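Cellobiose 2-epimerase (Spirochaeta thermophila DSM 6192, PDB 5ZIG) probably catalyses the reversible epimerization of cellobiose to 4-O-beta-D-glucopyranosyl-D-mannose, as a member of the N-acylglucosamine 2-epimerase family. Local coordinates at residues A[101-106]-A[113-118]. Residues are numbered along the deposited sequence; the frame is centred on the assembly and turned at random. Where two conformers were deposited one is given.
Sequences GFFWSV and LSRVKK
Chi1 of 178° in Trp104 swings the indole away from its own N, alongside the carbonyl carbon, and with the Lys118 chain extended beyond CG the lysine's methylenes are laid across one face of the indole. CD sits 3.6 Å from the centroid of the six-membered ring of Trp104, a CH-pi contact, and the chain runs on so that Lys118 NZ makes a cation-pi contact 4.5 Å from the same centroid. Ser114 CB meets the indole at its edge instead. Were Trp104 replaced by an alanine, the Lys118 ammonium would probably lose its aromatic partner and its methylenes the face they lie on.

Further along, two residues, Leu113 and Ser114, stand opposite the single Ser105, a classic beta bulge. Leu113 N donates to Ser105 O (2.9 Å), while Ser105 N reaches a lone pair of Ser114 O in the carbonyl plane (3.3 Å). Ser105 OG takes the N-H of Ser114 at 3.2 Å, so one serine serves the bulge with both backbone and side chain. Toward the other end a water bridges the two segments: it donates to Phe102 O and to Val116 O (2.7 Å) and accepts from Lys118 N.

Beside the Phe103 ring, Arg115 points the same way, its CB 3.7 Å from Phe103 CD1 and its guanidinium turned 78° from the ring, salt-bridged to Glu170. Lys117 bends its chain past Phe102 O to bring NZ to Asp96 and Arg100 O.

This hairpin-like excursion joins helices 77-94 and 119-136; one lysine ammonium lies over an indole face and the other is paired with a carboxylate, which probably steadies both charges.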
loop_
_atom_site.group_PDB
_atom_site.type_symbol
_atom_site.label_atom_id
_atom_site.label_comp_id
_atom_site.label_asym_id
_atom_site.label_seq_id
_atom_site.Cartn_x
_atom_site.Cartn_y
_atom_site.Cartn_z
ATOM N N GLY A 101 -5.447 6.096 -19.335
ATOM C CA GLY A 101 -5.099 6.255 -17.930
ATOM C C GLY A 101 -6.295 6.767 -17.133
ATOM O O GLY A 101 -7.421 6.870 -17.622
ATOM N N PHE A 102 -6.021 7.118 -15.881
ATOM C CA PHE A 102 -7.063 7.480 -14.933
ATOM C C PHE A 102 -6.801 8.867 -14.361
ATOM O O PHE A 102 -5.659 9.203 -14.021
ATOM C CB PHE A 102 -7.165 6.417 -13.800
ATOM C CG PHE A 102 -7.561 5.053 -14.309
ATOM C CD1 PHE A 102 -6.614 4.206 -14.861
ATOM C CD2 PHE A 102 -8.878 4.656 -14.309
ATOM C CE1 PHE A 102 -6.978 2.989 -15.372
ATOM C CE2 PHE A 102 -9.242 3.449 -14.832
ATOM C CZ PHE A 102 -8.285 2.609 -15.359
ATOM N N PHE A 103 -7.863 9.674 -14.292
ATOM C CA PHE A 103 -7.803 10.964 -13.611
ATOM C C PHE A 103 -7.497 10.800 -12.119
ATOM O O PHE A 103 -7.834 9.792 -11.497
ATOM C CB PHE A 103 -9.134 11.710 -13.746
ATOM C CG PHE A 103 -9.558 11.971 -15.148
ATOM C CD1 PHE A 103 -8.779 12.751 -15.987
ATOM C CD2 PHE A 103 -10.762 11.471 -15.624
ATOM C CE1 PHE A 103 -9.190 13.002 -17.286
ATOM C CE2 PHE A 103 -11.175 11.721 -16.921
ATOM C CZ PHE A 103 -10.393 12.484 -17.747
ATOM N N TRP A 104 -6.903 11.844 -11.536
ATOM C CA TRP A 104 -6.544 11.857 -10.120
ATOM C C TRP A 104 -7.778 11.925 -9.215
ATOM O O TRP A 104 -7.833 11.253 -8.174
ATOM C CB TRP A 104 -5.605 13.044 -9.856
ATOM C CG TRP A 104 -5.208 13.185 -8.444
ATOM C CD1 TRP A 104 -5.504 14.229 -7.621
ATOM C CD2 TRP A 104 -4.386 12.293 -7.687
ATOM N NE1 TRP A 104 -4.957 14.019 -6.381
ATOM C CE2 TRP A 104 -4.259 12.844 -6.397
ATOM C CE3 TRP A 104 -3.775 11.055 -7.966
ATOM C CZ2 TRP A 104 -3.549 12.215 -5.375
ATOM C CZ3 TRP A 104 -3.052 10.435 -6.952
ATOM C CH2 TRP A 104 -2.957 11.022 -5.656
ATOM N N SER A 105 -8.765 12.731 -9.592
ATOM C CA SER A 105 -9.956 12.830 -8.761
ATOM C C SER A 105 -11.105 13.276 -9.647
ATOM O O SER A 105 -10.897 13.893 -10.693
ATOM C CB SER A 105 -9.770 13.813 -7.605
ATOM O OG SER A 105 -9.376 15.088 -8.086
ATOM N N VAL A 106 -12.317 12.945 -9.215
ATOM C CA VAL A 106 -13.521 13.418 -9.869
ATOM C C VAL A 106 -14.479 13.933 -8.811
ATOM O O VAL A 106 -14.307 13.699 -7.614
ATOM C CB VAL A 106 -14.180 12.343 -10.766
ATOM C CG1 VAL A 106 -13.158 11.728 -11.759
ATOM C CG2 VAL A 106 -14.819 11.257 -9.921
ATOM N N LEU A 113 -12.397 16.057 -11.813
ATOM C CA LEU A 113 -11.924 17.190 -11.023
ATOM C C LEU A 113 -10.468 17.456 -11.395
ATOM O O LEU A 113 -10.191 18.276 -12.275
ATOM C CB LEU A 113 -12.085 16.935 -9.510
ATOM C CG LEU A 113 -11.664 18.094 -8.595
ATOM C CD1 LEU A 113 -11.941 19.440 -9.232
ATOM C CD2 LEU A 113 -12.404 18.030 -7.281
ATOM N N SER A 114 -9.534 16.760 -10.751
ATOM C CA SER A 114 -8.125 16.875 -11.108
ATOM C C SER A 114 -7.828 15.888 -12.245
ATOM O O SER A 114 -7.931 14.668 -12.077
ATOM C CB SER A 114 -7.240 16.630 -9.894
ATOM O OG SER A 114 -5.889 16.448 -10.275
ATOM N N ARG A 115 -7.477 16.420 -13.411
ATOM C CA ARG A 115 -7.274 15.610 -14.614
ATOM C C ARG A 115 -5.838 15.159 -14.790
ATOM O O ARG A 115 -5.541 14.468 -15.764
ATOM C CB ARG A 115 -7.776 16.340 -15.888
ATOM C CG ARG A 115 -9.198 16.978 -15.813
ATOM C CD ARG A 115 -9.611 17.806 -17.103
ATOM N NE ARG A 115 -11.067 17.902 -17.248
ATOM C CZ ARG A 115 -11.783 17.134 -18.062
ATOM N NH1 ARG A 115 -11.185 16.166 -18.728
ATOM N NH2 ARG A 115 -13.101 17.301 -18.163
ATOM N N VAL A 116 -4.931 15.559 -13.899
ATOM C CA VAL A 116 -3.537 15.122 -13.980
ATOM C C VAL A 116 -3.445 13.606 -13.793
ATOM O O VAL A 116 -4.235 12.999 -13.059
ATOM C CB VAL A 116 -2.698 15.887 -12.936
ATOM C CG1 VAL A 116 -1.462 15.110 -12.517
ATOM C CG2 VAL A 116 -2.321 17.274 -13.490
ATOM N N LYS A 117 -2.487 12.983 -14.509
ATOM C CA LYS A 117 -2.230 11.542 -14.449
ATOM C C LYS A 117 -1.021 11.286 -13.555
ATOM O O LYS A 117 0.126 11.376 -13.993
ATOM C CB LYS A 117 -1.992 10.976 -15.844
ATOM C CG LYS A 117 -2.978 11.452 -16.850
ATOM C CD LYS A 117 -4.403 11.113 -16.387
ATOM C CE LYS A 117 -5.054 10.085 -17.278
ATOM N NZ LYS A 117 -5.491 10.654 -18.599
ATOM N N LYS A 118 -1.283 10.942 -12.300
ATOM C CA LYS A 118 -0.211 10.577 -11.387
ATOM C C LYS A 118 0.071 9.085 -11.513
ATOM O O LYS A 118 -0.845 8.262 -11.422
ATOM C CB LYS A 118 -0.581 10.937 -9.947
ATOM C CG LYS A 118 -0.957 12.406 -9.773
ATOM C CD LYS A 118 -0.722 12.906 -8.341
ATOM C CE LYS A 118 -1.249 14.329 -8.137
ATOM N NZ LYS A 118 -0.688 14.951 -6.900
HETATM O O HOH W 1 -4.159 10.604 -11.885
#